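Local coordinates for protein lipoteichoic acid primase (Listeria monocytogenes, PDB 4UOP) that is the extracellular catalytic domain of a sulfatase-family protein and binds a magnesium ion, at residues B[334-348]-B[358-371]. Sequence-based numbering, arbitrary orientation.
Sequences NVGGEIDIMPTVMNL and MFGTDILNSSNNYV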
loop_
_atom_site.group_PDB
_atom_site.type_symbol
_atom_site.label_atom_id
_atom_site.label_comp_id
_atom_site.label_asym_id
_atom_site.label_seq_id
_atom_site.Cartn_x
_atom_site.Cartn_y
_atom_site.Cartn_z
ATOM N N ASN B 334 -18.001 -11.973 21.350
ATOM C CA ASN B 334 -18.227 -11.193 20.150
ATOM C C ASN B 334 -16.876 -10.740 19.581
ATOM O O ASN B 334 -16.016 -10.265 20.333
ATOM C CB ASN B 334 -19.124 -10.021 20.531
ATOM C CG ASN B 334 -19.613 -9.201 19.346
ATOM O OD1 ASN B 334 -19.936 -9.713 18.275
ATOM N ND2 ASN B 334 -19.704 -7.906 19.564
ATOM N N VAL B 335 -16.696 -10.864 18.273
ATOM C CA VAL B 335 -15.447 -10.425 17.657
ATOM C C VAL B 335 -15.345 -8.921 17.591
ATOM O O VAL B 335 -16.344 -8.200 17.625
ATOM C CB VAL B 335 -15.199 -10.985 16.237
ATOM C CG1 VAL B 335 -15.152 -12.487 16.281
ATOM C CG2 VAL B 335 -16.237 -10.474 15.239
ATOM N N GLY B 336 -14.110 -8.453 17.474
ATOM C CA GLY B 336 -13.843 -7.049 17.343
ATOM C C GLY B 336 -12.554 -6.808 16.603
ATOM O O GLY B 336 -11.750 -7.727 16.405
ATOM N N GLY B 337 -12.379 -5.564 16.185
ATOM C CA GLY B 337 -11.138 -5.088 15.595
ATOM C C GLY B 337 -10.766 -3.748 16.174
ATOM O O GLY B 337 -11.509 -3.174 16.988
ATOM N N GLU B 338 -9.602 -3.240 15.781
ATOM C CA GLU B 338 -9.118 -1.991 16.355
ATOM C C GLU B 338 -10.123 -0.834 16.171
ATOM O O GLU B 338 -10.252 -0.007 17.048
ATOM C CB GLU B 338 -7.741 -1.639 15.815
ATOM C CG GLU B 338 -6.661 -2.461 16.517
ATOM C CD GLU B 338 -5.394 -2.671 15.713
ATOM O OE1 GLU B 338 -5.436 -2.732 14.458
ATOM O OE2 GLU B 338 -4.346 -2.826 16.369
ATOM N N ILE B 339 -10.834 -0.809 15.060
ATOM C CA ILE B 339 -11.868 0.223 14.867
ATOM C C ILE B 339 -12.989 0.206 15.905
ATOM O O ILE B 339 -13.737 1.189 16.021
ATOM C CB ILE B 339 -12.517 0.154 13.472
ATOM C CG1 ILE B 339 -13.118 -1.232 13.216
ATOM C CG2 ILE B 339 -11.519 0.553 12.406
ATOM C CD1 ILE B 339 -14.112 -1.238 12.080
ATOM N N ASP B 340 -13.150 -0.910 16.610
ATOM C CA ASP B 340 -14.212 -1.067 17.611
ATOM C C ASP B 340 -13.853 -0.567 19.010
ATOM O O ASP B 340 -14.706 -0.518 19.889
ATOM C CB ASP B 340 -14.631 -2.536 17.689
ATOM C CG ASP B 340 -15.131 -3.076 16.344
ATOM O OD1 ASP B 340 -15.971 -2.382 15.715
ATOM O OD2 ASP B 340 -14.664 -4.158 15.901
ATOM N N ILE B 341 -12.583 -0.213 19.236
ATOM C CA ILE B 341 -12.171 0.175 20.580
ATOM C C ILE B 341 -12.880 1.450 21.061
ATOM O O ILE B 341 -13.353 1.491 22.199
ATOM C CB ILE B 341 -10.634 0.262 20.711
ATOM C CG1 ILE B 341 -10.056 -1.157 20.593
ATOM C CG2 ILE B 341 -10.262 0.903 22.040
ATOM C CD1 ILE B 341 -8.529 -1.253 20.599
ATOM N N MET B 342 -13.013 2.459 20.199
ATOM C CA MET B 342 -13.637 3.733 20.625
ATOM C C MET B 342 -15.098 3.564 21.079
ATOM O O MET B 342 -15.426 3.925 22.207
ATOM C CB MET B 342 -13.541 4.802 19.542
ATOM C CG MET B 342 -14.271 6.073 19.929
ATOM S SD MET B 342 -14.141 7.394 18.732
ATOM C CE MET B 342 -15.203 8.599 19.534
ATOM N N PRO B 343 -15.970 3.003 20.218
ATOM C CA PRO B 343 -17.358 2.853 20.688
ATOM C C PRO B 343 -17.496 1.973 21.940
ATOM O O PRO B 343 -18.348 2.245 22.786
ATOM C CB PRO B 343 -18.090 2.254 19.479
ATOM C CG PRO B 343 -17.006 1.718 18.588
ATOM C CD PRO B 343 -15.821 2.592 18.812
ATOM N N THR B 344 -16.624 0.969 22.090
ATOM C CA THR B 344 -16.661 0.100 23.249
ATOM C C THR B 344 -16.299 0.902 24.516
ATOM O O THR B 344 -16.965 0.805 25.554
ATOM C CB THR B 344 -15.707 -1.107 23.051
ATOM O OG1 THR B 344 -16.101 -1.853 21.890
ATOM C CG2 THR B 344 -15.705 -2.054 24.255
ATOM N N VAL B 345 -15.232 1.693 24.426
ATOM C CA VAL B 345 -14.766 2.460 25.555
ATOM C C VAL B 345 -15.718 3.614 25.916
ATOM O O VAL B 345 -15.971 3.855 27.092
ATOM C CB VAL B 345 -13.335 2.981 25.306
ATOM C CG1 VAL B 345 -12.924 3.986 26.385
ATOM C CG2 VAL B 345 -12.381 1.800 25.289
ATOM N N MET B 346 -16.248 4.299 24.914
ATOM C CA MET B 346 -17.154 5.412 25.173
ATOM C C MET B 346 -18.380 4.915 25.951
ATOM O O MET B 346 -18.857 5.606 26.859
ATOM C CB MET B 346 -17.588 6.103 23.881
ATOM C CG MET B 346 -16.474 6.792 23.097
ATOM S SD MET B 346 -15.488 8.006 24.024
ATOM C CE MET B 346 -14.187 6.961 24.692
ATOM N N ASN B 347 -18.875 3.726 25.618
ATOM C CA ASN B 347 -19.983 3.153 26.381
ATOM C C ASN B 347 -19.627 2.943 27.862
ATOM O O ASN B 347 -20.385 3.322 28.765
ATOM C CB ASN B 347 -20.473 1.854 25.731
ATOM C CG ASN B 347 -21.562 1.173 26.542
ATOM O OD1 ASN B 347 -22.697 1.665 26.611
ATOM N ND2 ASN B 347 -21.233 0.066 27.169
ATOM N N LEU B 348 -18.469 2.341 28.130
ATOM C CA LEU B 348 -18.044 2.135 29.508
ATOM C C LEU B 348 -17.907 3.453 30.283
ATOM O O LEU B 348 -18.246 3.527 31.480
ATOM C CB LEU B 348 -16.711 1.364 29.551
ATOM C CG LEU B 348 -16.788 -0.081 29.085
ATOM C CD1 LEU B 348 -15.385 -0.667 28.951
ATOM C CD2 LEU B 348 -17.598 -0.913 30.064
ATOM N N MET B 358 -19.046 6.618 13.463
ATOM C CA MET B 358 -18.115 5.567 13.903
ATOM C C MET B 358 -18.388 4.331 13.057
ATOM O O MET B 358 -19.534 3.879 12.958
ATOM C CB MET B 358 -18.296 5.254 15.398
ATOM C CG MET B 358 -17.891 6.385 16.362
ATOM S SD MET B 358 -17.947 5.878 18.101
ATOM C CE MET B 358 -19.688 5.455 18.320
ATOM N N PHE B 359 -17.342 3.781 12.438
ATOM C CA PHE B 359 -17.488 2.567 11.646
ATOM C C PHE B 359 -17.333 1.328 12.506
ATOM O O PHE B 359 -17.722 0.243 12.104
ATOM C CB PHE B 359 -16.510 2.566 10.482
ATOM C CG PHE B 359 -16.869 3.565 9.433
ATOM C CD1 PHE B 359 -16.544 4.903 9.594
ATOM C CD2 PHE B 359 -17.621 3.186 8.331
ATOM C CE1 PHE B 359 -16.925 5.842 8.641
ATOM C CE2 PHE B 359 -18.002 4.120 7.374
ATOM C CZ PHE B 359 -17.657 5.446 7.535
ATOM N N GLY B 360 -16.775 1.502 13.695
ATOM C CA GLY B 360 -16.716 0.423 14.677
ATOM C C GLY B 360 -18.011 0.275 15.429
ATOM O O GLY B 360 -18.917 1.116 15.301
ATOM N N THR B 361 -18.079 -0.784 16.228
ATOM C CA THR B 361 -19.242 -1.167 17.003
ATOM C C THR B 361 -18.838 -1.438 18.460
ATOM O O THR B 361 -17.747 -1.938 18.732
ATOM C CB THR B 361 -19.862 -2.448 16.396
ATOM O OG1 THR B 361 -20.164 -2.213 15.014
ATOM C CG2 THR B 361 -21.115 -2.872 17.121
ATOM N N ASP B 362 -19.730 -1.119 19.382
ATOM C CA ASP B 362 -19.568 -1.446 20.789
ATOM C C ASP B 362 -19.616 -2.967 20.936
ATOM O O ASP B 362 -20.668 -3.593 20.854
ATOM C CB ASP B 362 -20.654 -0.754 21.610
ATOM C CG ASP B 362 -20.644 -1.134 23.076
ATOM O OD1 ASP B 362 -19.767 -1.902 23.534
ATOM O OD2 ASP B 362 -21.540 -0.642 23.794
ATOM N N ILE B 363 -18.461 -3.580 21.181
ATOM C CA ILE B 363 -18.417 -5.030 21.157
ATOM C C ILE B 363 -19.061 -5.685 22.384
ATOM O O ILE B 363 -19.353 -6.872 22.350
ATOM C CB ILE B 363 -16.990 -5.571 20.953
ATOM C CG1 ILE B 363 -16.109 -5.312 22.154
ATOM C CG2 ILE B 363 -16.376 -4.982 19.679
ATOM C CD1 ILE B 363 -14.828 -6.137 22.103
ATOM N N LEU B 364 -19.283 -4.931 23.452
ATOM C CA LEU B 364 -19.932 -5.506 24.634
ATOM C C LEU B 364 -21.460 -5.452 24.545
ATOM O O LEU B 364 -22.148 -5.940 25.444
ATOM C CB LEU B 364 -19.451 -4.815 25.906
ATOM C CG LEU B 364 -17.937 -4.870 26.164
ATOM C CD1 LEU B 364 -17.606 -4.146 27.449
ATOM C CD2 LEU B 364 -17.452 -6.299 26.201
ATOM N N ASN B 365 -21.985 -4.864 23.481
ATOM C CA ASN B 365 -23.436 -4.760 23.301
ATOM C C ASN B 365 -23.934 -5.245 21.951
ATOM O O ASN B 365 -25.004 -4.860 21.488
ATOM C CB ASN B 365 -23.877 -3.335 23.575
ATOM C CG ASN B 365 -23.998 -3.073 25.042
ATOM O OD1 ASN B 365 -24.877 -3.625 25.703
ATOM N ND2 ASN B 365 -23.073 -2.293 25.589
ATOM N N SER B 366 -23.168 -6.127 21.353
ATOM C CA SER B 366 -23.565 -6.778 20.116
ATOM C C SER B 366 -23.075 -8.201 20.177
ATOM O O SER B 366 -22.245 -8.552 21.024
ATOM C CB SER B 366 -22.981 -6.035 18.917
ATOM O OG SER B 366 -21.572 -5.933 19.011
ATOM N N SER B 367 -23.620 -9.046 19.316
ATOM C CA SER B 367 -23.213 -10.442 19.279
ATOM C C SER B 367 -22.862 -10.935 17.894
ATOM O O SER B 367 -22.348 -12.039 17.782
ATOM C CB SER B 367 -24.291 -11.341 19.885
ATOM O OG SER B 367 -24.244 -11.257 21.299
ATOM N N ASN B 368 -23.104 -10.127 16.865
ATOM C CA ASN B 368 -22.888 -10.537 15.486
ATOM C C ASN B 368 -21.930 -9.593 14.761
ATOM O O ASN B 368 -22.029 -9.394 13.558
ATOM C CB ASN B 368 -24.234 -10.649 14.732
ATOM C CG ASN B 368 -25.046 -9.356 14.759
ATOM O OD1 ASN B 368 -24.823 -8.476 15.596
ATOM N ND2 ASN B 368 -26.024 -9.253 13.856
ATOM N N ASN B 369 -20.991 -9.005 15.498
ATOM C CA ASN B 369 -20.030 -8.087 14.885
ATOM C C ASN B 369 -19.128 -8.827 13.892
ATOM O O ASN B 369 -18.964 -10.045 13.975
ATOM C CB ASN B 369 -19.214 -7.374 15.963
ATOM C CG ASN B 369 -18.404 -6.215 15.421
ATOM O OD1 ASN B 369 -18.820 -5.515 14.501
ATOM N ND2 ASN B 369 -17.239 -6.000 16.008
ATOM N N TYR B 370 -18.620 -8.102 12.906
ATOM C CA TYR B 370 -17.639 -8.652 11.985
ATOM C C TYR B 370 -16.637 -7.570 11.639
ATOM O O TYR B 370 -16.881 -6.400 11.891
ATOM C CB TYR B 370 -18.313 -9.221 10.731
ATOM C CG TYR B 370 -19.087 -8.214 9.932
ATOM C CD1 TYR B 370 -20.396 -7.894 10.274
ATOM C CD2 TYR B 370 -18.521 -7.584 8.837
ATOM C CE1 TYR B 370 -21.104 -6.962 9.565
ATOM C CE2 TYR B 370 -19.240 -6.650 8.107
ATOM C CZ TYR B 370 -20.531 -6.354 8.478
ATOM O OH TYR B 370 -21.261 -5.435 7.767
ATOM N N VAL B 371 -15.501 -7.969 11.089
ATOM C CA VAL B 371 -14.403 -7.044 10.851
ATOM C C VAL B 371 -13.943 -7.096 9.400
ATOM O O VAL B 371 -13.280 -8.068 8.999
ATOM C CB VAL B 371 -13.198 -7.373 11.766
ATOM C CG1 VAL B 371 -12.132 -6.321 11.603
ATOM C CG2 VAL B 371 -13.640 -7.468 13.221
HETATM O O HOH W 1 -18.933 -1.099 26.140
#
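In this sulfatase-like domain, the short strand 336-337 and the helix 341-348 that follows it are packed against the irregular segment 358-371, whose last residue, V371, begins strand 371-373 of the small antiparallel sheet, and D340, N334 and T344 bond the two together. D340 lies between strand and helix. Its OD1 accepts T361 N at 2.7 Å on the anti side, while its OD2 takes G337 N at 2.7 Å, also anti, and more weakly N369 ND2. The same N369 ND2 donates to V335 O (2.9 Å), so one amide joins the V335 carbonyl just before the strand to the D340 carboxylate; the amide and carboxylate planes are 71° apart. N334, with CG swung anti to its N (chi1 -172°), uses both amide ends: OD1 receives N369 N on an in-plane lone pair, and ND2 gives to I363 O (3.0 Å) and, weakly, to S366 OG. On the helix, T344 OG1 accepts I363 N almost straight (3.0 Å, 174°) and donates to D340 O. One water links T344 O, N347 ND2 and D362 OD1; N347 ND2 also bonds D50 O. Carbon contacts complete the interface: I363 CG2 lies 3.6 Å from D340 CB, and M358, bent at chi3, slides past P343, CE to CB 3.8 Å. Backbone N-H groups on both D340 oxygens, and a long, weak ion pair from K41 NZ to OD1, probably stabilise its buried charge, tying strand, helix approach and loop together.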